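PDB 7AL6: probable hydrolase, which is of uncharacterised function but, having the alpha/beta hydrolase fold, probably hydrolyses an ester-like, perhaps lipid-type, substrate. Local coordinates for residues E16-L21 and A186-E191; L76-A81 and L211-A216; D126-Y131 and N220-V225; E168-G173 and E180-L185. All blocks are in the same frame, centred on the assembly; numbering follows the deposited sequence. Where two conformers were deposited one is given.

Interaction 1 (E16-L21 and A186-E191); sequences ELAAHL and AQRGLE
Arg188 reaches across from the C-terminal end of helix 179-189 to Ala18 and His20 on strand 16-22, and it brings most of the surface that the contact buries. Its CG stands anti to the backbone N (chi1 -151°) and the chain stays extended to NE, which carries the guanidinium group over a gap too wide for the backbones to touch. NH2 comes down beside the methyl of Ala18, 3.8 Å from its CB, and Ala19 N lies 3.9 Å from the same NH2, at the edge of the guanidinium plane. Alanine suits this place because its small side chain leaves room for the arginine head. The strand belongs to the large mixed sheet of the alpha/beta hydrolase fold, where it runs antiparallel between strands 7-11 and 53-58. His20 starts toward the arginine, its CB 4.1 Å from NH1 of Arg188, while its ring swings off and bonds through ND1 to Glu7. No hydrogen bond links the two segments directly; acidic side chains hold the arginine instead. Glu7 takes NH2 of Arg188 with its other carboxylate oxygen, and Asp59 forms a salt bridge with NE.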
loop_
_atom_site.group_PDB
_atom_site.type_symbol
_atom_site.label_atom_id
_atom_site.label_comp_id
_atom_site.label_asym_id
_atom_site.label_seq_id
_atom_site.Cartn_x
_atom_site.Cartn_y
_atom_site.Cartn_z
ATOM N N GLU A 16 -5.404 -5.779 -8.043
ATOM C CA GLU A 16 -6.139 -5.536 -9.282
ATOM C C GLU A 16 -5.423 -6.302 -10.393
ATOM O O GLU A 16 -4.259 -6.067 -10.574
ATOM C CB GLU A 16 -6.165 -4.046 -9.525
ATOM C CG GLU A 16 -7.287 -3.638 -10.395
ATOM C CD GLU A 16 -7.263 -2.154 -10.624
ATOM O OE1 GLU A 16 -7.807 -1.439 -9.809
ATOM O OE2 GLU A 16 -6.660 -1.763 -11.609
ATOM N N LEU A 17 -6.105 -7.161 -11.127
ATOM C CA LEU A 17 -5.470 -7.964 -12.184
ATOM C C LEU A 17 -6.010 -7.538 -13.534
ATOM O O LEU A 17 -7.056 -6.957 -13.587
ATOM C CB LEU A 17 -5.757 -9.450 -11.977
ATOM C CG LEU A 17 -5.307 -10.048 -10.658
ATOM C CD1 LEU A 17 -5.714 -11.495 -10.584
ATOM C CD2 LEU A 17 -3.819 -9.892 -10.469
ATOM N N ALA A 18 -5.241 -7.781 -14.565
ATOM C CA ALA A 18 -5.671 -7.549 -15.933
ATOM C C ALA A 18 -6.067 -8.859 -16.594
ATOM O O ALA A 18 -5.511 -9.922 -16.285
ATOM C CB ALA A 18 -4.548 -6.888 -16.742
ATOM N N ALA A 19 -7.005 -8.773 -17.536
ATOM C CA ALA A 19 -7.406 -9.947 -18.306
ATOM C C ALA A 19 -7.868 -9.546 -19.701
ATOM O O ALA A 19 -8.417 -8.455 -19.905
ATOM C CB ALA A 19 -8.543 -10.704 -17.646
ATOM N N HIS A 20 -7.638 -10.440 -20.660
ATOM C CA HIS A 20 -8.203 -10.343 -21.996
ATOM C C HIS A 20 -9.374 -11.307 -22.083
ATOM O O HIS A 20 -9.272 -12.461 -21.650
ATOM C CB HIS A 20 -7.163 -10.654 -23.086
ATOM C CG HIS A 20 -7.577 -10.171 -24.448
ATOM N ND1 HIS A 20 -7.382 -8.870 -24.863
ATOM C CD2 HIS A 20 -8.239 -10.789 -25.456
ATOM C CE1 HIS A 20 -7.879 -8.720 -26.082
ATOM N NE2 HIS A 20 -8.425 -9.862 -26.453
ATOM N N LEU A 21 -10.479 -10.846 -22.642
ATOM C CA LEU A 21 -11.740 -11.611 -22.715
ATOM C C LEU A 21 -11.931 -12.194 -24.114
ATOM O O LEU A 21 -11.896 -11.432 -25.056
ATOM C CB LEU A 21 -12.890 -10.675 -22.364
ATOM C CG LEU A 21 -12.817 -10.022 -20.994
ATOM C CD1 LEU A 21 -14.046 -9.181 -20.737
ATOM C CD2 LEU A 21 -12.635 -11.052 -19.905
ATOM N N ALA A 186 5.914 -10.182 -25.949
ATOM C CA ALA A 186 6.493 -8.850 -25.776
ATOM C C ALA A 186 5.454 -7.736 -25.872
ATOM O O ALA A 186 5.629 -6.687 -25.253
ATOM C CB ALA A 186 7.573 -8.577 -26.834
ATOM N N GLN A 187 4.388 -7.932 -26.619
ATOM C CA GLN A 187 3.330 -6.913 -26.800
ATOM C C GLN A 187 2.677 -6.577 -25.454
ATOM O O GLN A 187 2.203 -5.486 -25.321
ATOM C CB GLN A 187 2.311 -7.383 -27.824
ATOM C CG GLN A 187 2.915 -7.541 -29.198
ATOM C CD GLN A 187 1.891 -7.373 -30.283
ATOM O OE1 GLN A 187 1.045 -8.220 -30.488
ATOM N NE2 GLN A 187 1.961 -6.255 -30.972
ATOM N N ARG A 188 2.567 -7.553 -24.561
ATOM C CA ARG A 188 1.959 -7.423 -23.225
ATOM C C ARG A 188 3.004 -7.461 -22.112
ATOM O O ARG A 188 2.621 -7.189 -21.017
ATOM C CB ARG A 188 0.961 -8.570 -23.055
ATOM C CG ARG A 188 -0.210 -8.291 -22.136
ATOM C CD ARG A 188 -1.260 -9.382 -22.072
ATOM N NE ARG A 188 -2.214 -9.114 -21.029
ATOM C CZ ARG A 188 -3.403 -8.588 -21.213
ATOM N NH1 ARG A 188 -3.843 -8.332 -22.422
ATOM N NH2 ARG A 188 -4.172 -8.355 -20.177
ATOM N N GLY A 189 4.263 -7.773 -22.393
ATOM C CA GLY A 189 5.292 -7.969 -21.359
ATOM C C GLY A 189 6.348 -6.886 -21.270
ATOM O O GLY A 189 7.158 -6.952 -20.401
ATOM N N LEU A 190 6.337 -5.912 -22.150
ATOM C CA LEU A 190 7.336 -4.836 -22.144
ATOM C C LEU A 190 6.760 -3.541 -21.572
ATOM O O LEU A 190 5.621 -3.149 -21.894
ATOM C CB LEU A 190 7.833 -4.572 -23.570
ATOM C CG LEU A 190 8.597 -5.747 -24.197
ATOM C CD1 LEU A 190 9.174 -5.362 -25.527
ATOM C CD2 LEU A 190 9.693 -6.149 -23.255
ATOM N N GLU A 191 7.553 -2.889 -20.758
ATOM C CA GLU A 191 7.250 -1.545 -20.343
ATOM C C GLU A 191 8.354 -0.580 -20.749
ATOM O O GLU A 191 9.521 -0.948 -20.786
ATOM C CB GLU A 191 7.044 -1.458 -18.828
ATOM C CG GLU A 191 8.239 -1.692 -18.014
ATOM C CD GLU A 191 7.898 -1.576 -16.526
ATOM O OE1 GLU A 191 7.578 -2.611 -15.905
ATOM O OE2 GLU A 191 7.893 -0.452 -15.991
#

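Interaction 2 (L76-A81 and L211-A216); sequences LLWDYA and LRLTQA
Trp78 turns its indole toward the segment 211-216, where Leu213 and Leu211 meet two neighbouring carbons of the ring. CD2 of Leu213 touches CZ3 of Trp78 at 4.1 Å from an oblique direction, an apolar contact in which the two side chains run side by side but point opposite ways. Next to it, CH2 of Trp78 points at the carbonyl of Leu211, whose O sits at the ring edge, in plane, 3.9 Å away; an aromatic edge, slightly positive, suits an oxygen better than the ring face would. The indole takes the crowded position between backbone N and carbonyl carbon (chi1 45°), and this folds one face back over its own chain, with CB of Leu76 3.7 Å above the plane near the rim. Leu76 occupies the N-cap position but has no capping side chain. The turn is secured from the other direction by Asp79, whose OD2 accepts Leu76 N at 2.8 Å, the reciprocal half of a capping box. Pro210 of the third subunit also packs on Trp78, so the indole belongs to an intersubunit surface. Leu77 and Tyr80 lean helix 77-91 on helix 103-114, while the chain beyond Leu213 enters helix 215-223, beginning at its N-cap Thr214.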
loop_
_atom_site.group_PDB
_atom_site.type_symbol
_atom_site.label_atom_id
_atom_site.label_comp_id
_atom_site.label_asym_id
_atom_site.label_seq_id
_atom_site.Cartn_x
_atom_site.Cartn_y
_atom_site.Cartn_z
ATOM N N LEU A 76 3.859 -17.385 -4.086
ATOM C CA LEU A 76 3.813 -18.860 -3.950
ATOM C C LEU A 76 2.656 -19.404 -4.787
ATOM O O LEU A 76 1.760 -18.654 -5.112
ATOM C CB LEU A 76 3.727 -19.243 -2.479
ATOM C CG LEU A 76 4.816 -18.623 -1.617
ATOM C CD1 LEU A 76 4.729 -19.095 -0.193
ATOM C CD2 LEU A 76 6.181 -18.881 -2.191
ATOM N N LEU A 77 2.680 -20.689 -5.110
ATOM C CA LEU A 77 1.704 -21.313 -6.026
ATOM C C LEU A 77 0.282 -21.150 -5.489
ATOM O O LEU A 77 -0.561 -20.849 -6.276
ATOM C CB LEU A 77 2.069 -22.784 -6.229
ATOM C CG LEU A 77 3.341 -23.050 -7.020
ATOM C CD1 LEU A 77 3.706 -24.514 -6.974
ATOM C CD2 LEU A 77 3.209 -22.595 -8.451
ATOM N N TRP A 78 0.049 -21.320 -4.195
ATOM C CA TRP A 78 -1.291 -21.188 -3.573
ATOM C C TRP A 78 -1.751 -19.722 -3.552
ATOM O O TRP A 78 -2.916 -19.515 -3.371
ATOM C CB TRP A 78 -1.366 -21.867 -2.206
ATOM C CG TRP A 78 -0.213 -21.584 -1.316
ATOM C CD1 TRP A 78 -0.090 -20.556 -0.450
ATOM C CD2 TRP A 78 0.996 -22.336 -1.229
ATOM N NE1 TRP A 78 1.110 -20.623 0.178
ATOM C CE2 TRP A 78 1.803 -21.696 -0.288
ATOM C CE3 TRP A 78 1.483 -23.468 -1.867
ATOM C CZ2 TRP A 78 3.059 -22.168 0.052
ATOM C CZ3 TRP A 78 2.735 -23.923 -1.553
ATOM C CH2 TRP A 78 3.509 -23.284 -0.602
ATOM N N ASP A 79 -0.837 -18.763 -3.607
ATOM C CA ASP A 79 -1.160 -17.320 -3.711
ATOM C C ASP A 79 -1.854 -17.098 -5.060
ATOM O O ASP A 79 -2.890 -16.479 -5.074
ATOM C CB ASP A 79 0.076 -16.437 -3.529
ATOM C CG ASP A 79 0.763 -16.548 -2.183
ATOM O OD1 ASP A 79 0.075 -16.646 -1.210
ATOM O OD2 ASP A 79 1.954 -16.519 -2.154
ATOM N N TYR A 80 -1.327 -17.667 -6.142
ATOM C CA TYR A 80 -1.982 -17.587 -7.448
ATOM C C TYR A 80 -3.336 -18.286 -7.426
ATOM O O TYR A 80 -4.296 -17.821 -8.055
ATOM C CB TYR A 80 -1.116 -18.211 -8.540
ATOM C CG TYR A 80 0.196 -17.530 -8.882
ATOM C CD1 TYR A 80 0.250 -16.177 -9.256
ATOM C CD2 TYR A 80 1.397 -18.255 -8.846
ATOM C CE1 TYR A 80 1.476 -15.578 -9.569
ATOM C CE2 TYR A 80 2.610 -17.661 -9.143
ATOM C CZ TYR A 80 2.638 -16.318 -9.520
ATOM O OH TYR A 80 3.848 -15.747 -9.814
ATOM N N ALA A 81 -3.430 -19.418 -6.713
ATOM C CA ALA A 81 -4.692 -20.157 -6.660
ATOM C C ALA A 81 -5.777 -19.323 -6.016
ATOM O O ALA A 81 -6.915 -19.290 -6.493
ATOM C CB ALA A 81 -4.500 -21.459 -5.872
ATOM N N LEU A 211 9.081 -22.985 1.591
ATOM C CA LEU A 211 8.630 -24.356 1.889
ATOM C C LEU A 211 8.150 -25.000 0.600
ATOM O O LEU A 211 7.043 -24.720 0.207
ATOM C CB LEU A 211 7.508 -24.329 2.919
ATOM C CG LEU A 211 7.022 -25.699 3.371
ATOM C CD1 LEU A 211 8.132 -26.482 4.037
ATOM C CD2 LEU A 211 5.846 -25.572 4.297
ATOM N N ARG A 212 8.937 -25.870 -0.005
ATOM C CA ARG A 212 8.536 -26.583 -1.224
ATOM C C ARG A 212 7.525 -27.670 -0.861
ATOM O O ARG A 212 7.525 -28.124 0.258
ATOM C CB ARG A 212 9.773 -27.153 -1.908
ATOM C CG ARG A 212 9.839 -26.803 -3.379
ATOM C CD ARG A 212 11.084 -26.096 -3.824
ATOM N NE ARG A 212 12.043 -27.069 -4.279
ATOM C CZ ARG A 212 12.788 -26.967 -5.362
ATOM N NH1 ARG A 212 13.629 -27.934 -5.656
ATOM N NH2 ARG A 212 12.704 -25.921 -6.150
ATOM N N LEU A 213 6.637 -28.014 -1.779
ATOM C CA LEU A 213 5.736 -29.165 -1.602
ATOM C C LEU A 213 6.609 -30.417 -1.675
ATOM O O LEU A 213 7.501 -30.443 -2.478
ATOM C CB LEU A 213 4.713 -29.217 -2.730
ATOM C CG LEU A 213 3.695 -28.096 -2.803
ATOM C CD1 LEU A 213 2.848 -28.259 -4.033
ATOM C CD2 LEU A 213 2.835 -28.070 -1.576
ATOM N N THR A 214 6.386 -31.398 -0.826
ATOM C CA THR A 214 7.072 -32.673 -0.986
ATOM C C THR A 214 6.462 -33.433 -2.144
ATOM O O THR A 214 5.361 -33.123 -2.614
ATOM C CB THR A 214 6.973 -33.518 0.277
ATOM O OG1 THR A 214 5.642 -34.063 0.375
ATOM C CG2 THR A 214 7.267 -32.688 1.506
ATOM N N GLN A 215 7.179 -34.468 -2.585
ATOM C CA GLN A 215 6.637 -35.352 -3.611
ATOM C C GLN A 215 5.275 -35.895 -3.223
ATOM O O GLN A 215 4.381 -35.999 -4.066
ATOM C CB GLN A 215 7.605 -36.520 -3.889
ATOM C CG GLN A 215 7.099 -37.457 -4.974
ATOM C CD GLN A 215 8.194 -38.356 -5.589
ATOM O OE1 GLN A 215 8.577 -38.199 -6.758
ATOM N NE2 GLN A 215 8.689 -39.295 -4.799
ATOM N N ALA A 216 5.088 -36.242 -1.947
ATOM C CA ALA A 216 3.785 -36.741 -1.518
ATOM C C ALA A 216 2.714 -35.645 -1.578
ATOM O O ALA A 216 1.563 -35.911 -1.944
ATOM C CB ALA A 216 3.896 -37.318 -0.102
#

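Interaction 3 (D126-Y131 and N220-V225); sequences DGLIPY and NFVRSV
Leu128, Ile129 and Val222 meet here through branched aliphatic groups, so no ring face or edge enters the contact; the flat group used on both faces is the peptide carbonyl of Asn220, in the helix that carries Val222. Ser224 N and Ser224 OG both bond to Asn220 O, one from each side of the carbonyl plane, the hydroxyl at 3.0 Å and tilted 35° out of that plane. A serine suits this position because its short hydroxyl can fold back onto the carbonyl four residues earlier. Val222, two residues on from Asn220, supplies the touching group. Its CG2, anti to its own carbonyl carbon, meets both loop residues, whose side chains lie roughly perpendicular to that of Val222. Ile129 CG2 comes to 3.3 Å from Val222 CG2, shorter than normal carbon contact, so the exact value is doubtful although the closeness is clear. Leu128 is met more loosely by its branch point, with CG 4.1 Å from Val222 CG2. The rest of Leu128 sinks among Met245, Leu248 and Leu249 of helix 245-250, a place suited to a large, flexible aliphatic chain. Just upstream, Asp126 accepts a hydrogen bond from His263, consistent with a Ser-His-Asp triad whose acid follows strand 119-125. The loop leaving that strand is thus packed against helix 215-223, next to the probable active site of an alpha/beta hydrolase.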
loop_
_atom_site.group_PDB
_atom_site.type_symbol
_atom_site.label_atom_id
_atom_site.label_comp_id
_atom_site.label_asym_id
_atom_site.label_seq_id
_atom_site.Cartn_x
_atom_site.Cartn_y
_atom_site.Cartn_z
ATOM N N ASP A 126 1.294 -29.059 -21.155
ATOM C CA ASP A 126 2.693 -29.368 -20.802
ATOM C C ASP A 126 3.063 -28.981 -19.373
ATOM O O ASP A 126 4.131 -28.489 -19.204
ATOM C CB ASP A 126 3.628 -28.699 -21.797
ATOM C CG ASP A 126 4.843 -29.547 -22.093
ATOM O OD1 ASP A 126 4.656 -30.706 -22.339
ATOM O OD2 ASP A 126 5.928 -29.029 -22.035
ATOM N N GLY A 127 2.183 -29.186 -18.412
ATOM C CA GLY A 127 2.444 -28.935 -16.990
ATOM C C GLY A 127 1.561 -29.794 -16.127
ATOM O O GLY A 127 0.479 -30.069 -16.538
ATOM N N LEU A 128 2.021 -30.161 -14.950
ATOM C CA LEU A 128 1.258 -30.963 -14.018
ATOM C C LEU A 128 1.599 -30.663 -12.567
ATOM O O LEU A 128 0.733 -30.216 -11.780
ATOM C CB LEU A 128 1.497 -32.445 -14.318
ATOM C CG LEU A 128 0.610 -33.370 -13.492
ATOM C CD1 LEU A 128 -0.846 -33.103 -13.909
ATOM C CD2 LEU A 128 0.934 -34.817 -13.678
ATOM N N ILE A 129 2.848 -30.905 -12.183
ATOM C CA ILE A 129 3.236 -30.737 -10.785
ATOM C C ILE A 129 4.440 -29.812 -10.728
ATOM O O ILE A 129 5.173 -29.664 -11.712
ATOM C CB ILE A 129 3.575 -32.085 -10.110
ATOM C CG1 ILE A 129 4.491 -32.901 -11.006
ATOM C CG2 ILE A 129 2.291 -32.875 -9.795
ATOM C CD1 ILE A 129 5.110 -34.102 -10.296
ATOM N N PRO A 130 4.698 -29.215 -9.569
ATOM C CA PRO A 130 5.894 -28.377 -9.434
ATOM C C PRO A 130 7.118 -29.209 -9.090
ATOM O O PRO A 130 7.002 -30.421 -8.858
ATOM C CB PRO A 130 5.520 -27.446 -8.279
ATOM C CG PRO A 130 4.692 -28.373 -7.362
ATOM C CD PRO A 130 3.891 -29.225 -8.329
ATOM N N TYR A 131 8.283 -28.554 -9.032
ATOM C CA TYR A 131 9.447 -29.126 -8.358
ATOM C C TYR A 131 9.182 -29.242 -6.866
ATOM O O TYR A 131 8.582 -28.353 -6.254
ATOM C CB TYR A 131 10.687 -28.270 -8.607
ATOM C CG TYR A 131 11.236 -28.396 -10.006
ATOM C CD1 TYR A 131 11.301 -29.636 -10.636
ATOM C CD2 TYR A 131 11.672 -27.285 -10.703
ATOM C CE1 TYR A 131 11.790 -29.767 -11.930
ATOM C CE2 TYR A 131 12.176 -27.404 -11.995
ATOM C CZ TYR A 131 12.227 -28.650 -12.602
ATOM O OH TYR A 131 12.715 -28.792 -13.886
ATOM N N ASN A 220 -0.556 -36.154 -4.005
ATOM C CA ASN A 220 -1.872 -36.087 -3.338
ATOM C C ASN A 220 -2.756 -35.054 -4.047
ATOM O O ASN A 220 -3.908 -35.324 -4.219
ATOM C CB ASN A 220 -1.729 -35.834 -1.844
ATOM C CG ASN A 220 -1.726 -37.115 -1.039
ATOM O OD1 ASN A 220 -2.767 -37.666 -0.755
ATOM N ND2 ASN A 220 -0.566 -37.602 -0.674
ATOM N N PHE A 221 -2.211 -33.906 -4.443
ATOM C CA PHE A 221 -2.978 -32.867 -5.164
ATOM C C PHE A 221 -3.447 -33.436 -6.502
ATOM O O PHE A 221 -4.583 -33.292 -6.802
ATOM C CB PHE A 221 -2.157 -31.588 -5.329
ATOM C CG PHE A 221 -2.284 -30.637 -4.172
ATOM C CD1 PHE A 221 -3.396 -29.845 -4.027
ATOM C CD2 PHE A 221 -1.300 -30.553 -3.218
ATOM C CE1 PHE A 221 -3.518 -28.989 -2.954
ATOM C CE2 PHE A 221 -1.422 -29.693 -2.144
ATOM C CZ PHE A 221 -2.537 -28.921 -2.010
ATOM N N VAL A 222 -2.578 -34.111 -7.233
ATOM C CA VAL A 222 -2.901 -34.694 -8.561
ATOM C C VAL A 222 -3.980 -35.757 -8.357
ATOM O O VAL A 222 -4.950 -35.763 -9.065
ATOM C CB VAL A 222 -1.661 -35.304 -9.229
ATOM C CG1 VAL A 222 -2.046 -36.218 -10.364
ATOM C CG2 VAL A 222 -0.705 -34.254 -9.720
ATOM N N ARG A 223 -3.815 -36.559 -7.324
ATOM C CA ARG A 223 -4.743 -37.638 -7.003
ATOM C C ARG A 223 -6.086 -37.098 -6.556
ATOM O O ARG A 223 -7.112 -37.757 -6.751
ATOM C CB ARG A 223 -4.188 -38.534 -5.888
ATOM C CG ARG A 223 -3.113 -39.499 -6.329
ATOM C CD ARG A 223 -3.685 -40.716 -7.064
ATOM N NE ARG A 223 -2.692 -41.232 -7.990
ATOM C CZ ARG A 223 -1.814 -42.167 -7.680
ATOM N NH1 ARG A 223 -1.838 -42.721 -6.469
ATOM N NH2 ARG A 223 -0.926 -42.564 -8.587
ATOM N N SER A 224 -6.095 -35.923 -5.944
ATOM C CA SER A 224 -7.316 -35.261 -5.428
ATOM C C SER A 224 -8.142 -34.600 -6.535
ATOM O O SER A 224 -9.235 -34.209 -6.238
ATOM C CB SER A 224 -6.988 -34.297 -4.349
ATOM O OG SER A 224 -6.664 -34.989 -3.172
ATOM N N VAL A 225 -7.629 -34.452 -7.745
ATOM C CA VAL A 225 -8.421 -33.836 -8.841
ATOM C C VAL A 225 -9.641 -34.740 -9.067
ATOM O O VAL A 225 -9.460 -35.933 -9.167
ATOM C CB VAL A 225 -7.603 -33.656 -10.126
ATOM C CG1 VAL A 225 -8.485 -33.284 -11.291
ATOM C CG2 VAL A 225 -6.497 -32.637 -9.950
#

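Interaction 4 (E168-G173 and E180-L185); sequences EARMRG and EAAELL
Arg170 touches helix 179-189 at two places, first Ala182 and then Leu185. Its CB lies 4.1 Å from CB of Ala182, and its CG, set anti to the backbone N (chi1 178°), is 4.0 Å from the same methyl. The chain then bends at chi2 (61°), which carries the outer half to Leu185, crossed at a slant. There NE comes to 4.1 Å from CD1 of Leu185, and NH2 of Arg170 is 4.0 Å from that methyl, which approaches the guanidinium obliquely. NH2 also forms a salt bridge with Asp38, its strongest polar partner. Met171 adds to the contact at Ala182: its CG sits 3.8 Å from CB of Ala182, so the methyl is touched by two successive residues of the other helix. Alanine is apt here, since the axes of the short segments approach to 8.8 Å and the CA atoms of Arg170 and Ala182 are the nearest pair across the segments. Segments 168-172 and 180-185 make 120° between their N-to-C directions, so these successive helices, in the region inserted after strand 119-125, probably the cap, are far from antiparallel. The chemistry divides the arginine in two: its inner methylenes, CB and CG, pack on the alanine methyl, while the charge goes to Asp38. Because Arg170 is buried, that outside partner probably balances a charge with limited access to solvent.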
loop_
_atom_site.group_PDB
_atom_site.type_symbol
_atom_site.label_atom_id
_atom_site.label_comp_id
_atom_site.label_asym_id
_atom_site.label_seq_id
_atom_site.Cartn_x
_atom_site.Cartn_y
_atom_site.Cartn_z
ATOM N N GLU A 168 14.676 -11.005 -28.848
ATOM C CA GLU A 168 15.743 -11.998 -28.863
ATOM C C GLU A 168 16.186 -12.366 -27.460
ATOM O O GLU A 168 16.538 -13.522 -27.211
ATOM C CB GLU A 168 16.926 -11.481 -29.692
ATOM C CG GLU A 168 16.597 -11.419 -31.183
ATOM C CD GLU A 168 17.461 -10.443 -31.973
ATOM O OE1 GLU A 168 17.004 -10.009 -33.056
ATOM O OE2 GLU A 168 18.590 -10.131 -31.527
ATOM N N ALA A 169 16.139 -11.434 -26.508
ATOM C CA ALA A 169 16.471 -11.847 -25.148
ATOM C C ALA A 169 15.492 -12.909 -24.632
ATOM O O ALA A 169 15.868 -13.759 -23.804
ATOM C CB ALA A 169 16.517 -10.633 -24.230
ATOM N N ARG A 170 14.239 -12.892 -25.120
ATOM C CA ARG A 170 13.226 -13.845 -24.648
ATOM C C ARG A 170 13.335 -15.186 -25.381
ATOM O O ARG A 170 12.964 -16.219 -24.826
ATOM C CB ARG A 170 11.816 -13.247 -24.813
ATOM C CG ARG A 170 10.639 -14.151 -24.398
ATOM C CD ARG A 170 10.668 -14.528 -22.952
ATOM N NE ARG A 170 9.563 -15.426 -22.561
ATOM C CZ ARG A 170 9.618 -16.755 -22.663
ATOM N NH1 ARG A 170 10.722 -17.335 -23.141
ATOM N NH2 ARG A 170 8.589 -17.508 -22.286
ATOM N N MET A 171 13.874 -15.198 -26.604
ATOM C CA MET A 171 14.085 -16.465 -27.294
ATOM C C MET A 171 15.196 -17.272 -26.636
ATOM O O MET A 171 15.096 -18.495 -26.514
ATOM C CB MET A 171 14.405 -16.201 -28.754
ATOM C CG MET A 171 13.231 -15.650 -29.480
ATOM S SD MET A 171 13.677 -14.920 -31.045
ATOM C CE MET A 171 13.830 -16.461 -31.985
ATOM N N ARG A 172 16.258 -16.603 -26.204
ATOM C CA ARG A 172 17.341 -17.296 -25.522
ATOM C C ARG A 172 16.911 -17.716 -24.127
ATOM O O ARG A 172 17.282 -18.795 -23.647
ATOM C CB ARG A 172 18.576 -16.389 -25.439
ATOM C CG ARG A 172 19.090 -15.821 -26.784
ATOM C CD ARG A 172 20.220 -14.787 -26.548
ATOM N NE ARG A 172 19.800 -13.769 -25.576
ATOM C CZ ARG A 172 20.560 -12.773 -25.124
ATOM N NH1 ARG A 172 21.815 -12.641 -25.541
ATOM N NH2 ARG A 172 20.059 -11.910 -24.244
ATOM N N GLY A 173 16.122 -16.876 -23.467
ATOM C CA GLY A 173 15.791 -17.115 -22.079
ATOM C C GLY A 173 14.859 -18.297 -21.908
ATOM O O GLY A 173 14.042 -18.610 -22.779
ATOM N N GLU A 180 7.976 -15.450 -33.221
ATOM C CA GLU A 180 6.583 -14.965 -33.198
ATOM C C GLU A 180 6.016 -15.096 -31.783
ATOM O O GLU A 180 5.351 -14.189 -31.367
ATOM C CB GLU A 180 5.735 -15.686 -34.231
ATOM C CG GLU A 180 6.007 -15.221 -35.639
ATOM C CD GLU A 180 5.056 -15.778 -36.673
ATOM O OE1 GLU A 180 4.230 -16.605 -36.323
ATOM O OE2 GLU A 180 5.157 -15.370 -37.819
ATOM N N ALA A 181 6.276 -16.194 -31.094
ATOM C CA ALA A 181 5.860 -16.363 -29.711
ATOM C C ALA A 181 6.436 -15.259 -28.835
ATOM O O ALA A 181 5.716 -14.647 -28.031
ATOM C CB ALA A 181 6.300 -17.739 -29.189
ATOM N N ALA A 182 7.739 -15.006 -28.970
ATOM C CA ALA A 182 8.409 -13.992 -28.167
ATOM C C ALA A 182 7.893 -12.595 -28.481
ATOM O O ALA A 182 7.667 -11.800 -27.560
ATOM C CB ALA A 182 9.909 -14.104 -28.356
ATOM N N GLU A 183 7.622 -12.309 -29.762
ATOM C CA GLU A 183 6.959 -11.066 -30.151
ATOM C C GLU A 183 5.584 -10.927 -29.501
ATOM O O GLU A 183 5.221 -9.842 -29.028
ATOM C CB GLU A 183 6.817 -10.996 -31.687
ATOM C CG GLU A 183 8.169 -10.860 -32.385
ATOM C CD GLU A 183 8.100 -10.774 -33.913
ATOM O OE1 GLU A 183 7.004 -10.869 -34.508
ATOM O OE2 GLU A 183 9.186 -10.639 -34.510
ATOM N N LEU A 184 4.760 -11.978 -29.566
ATOM C CA LEU A 184 3.418 -11.908 -28.995
ATOM C C LEU A 184 3.476 -11.643 -27.490
ATOM O O LEU A 184 2.799 -10.758 -26.969
ATOM C CB LEU A 184 2.671 -13.203 -29.320
ATOM C CG LEU A 184 2.237 -13.335 -30.776
ATOM C CD1 LEU A 184 1.827 -14.779 -31.098
ATOM C CD2 LEU A 184 1.113 -12.392 -31.084
ATOM N N LEU A 185 4.328 -12.364 -26.777
ATOM C CA LEU A 185 4.481 -12.104 -25.364
ATOM C C LEU A 185 5.014 -10.697 -25.087
ATOM O O LEU A 185 4.614 -10.074 -24.094
ATOM C CB LEU A 185 5.376 -13.157 -24.759
ATOM C CG LEU A 185 4.754 -14.562 -24.705
ATOM C CD1 LEU A 185 5.853 -15.556 -24.416
ATOM C CD2 LEU A 185 3.663 -14.634 -23.651
#

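How the interactions relate
Interactions 1 and 4 share helix 179-189 and lie 15 Å apart between centres: its body packs on helix 163-172, while its C-terminal end reaches strand 16-22 of the main sheet. Interactions 2 and 3 both use helix 215-223, and with centres 10 Å apart they touch, Pro130 meeting both Leu77 and Leu213. The two pairs stand on opposite sides of the chain's centre, with centres 25 to 28 Å apart. Along the chain the segments of interactions 1, 2 and 3 alternate, so each of these contacts joins parts far apart in sequence; interaction 4 is local by comparison. One pair borders the second subunit, the other the third, linking the fold to the assembly of four chains.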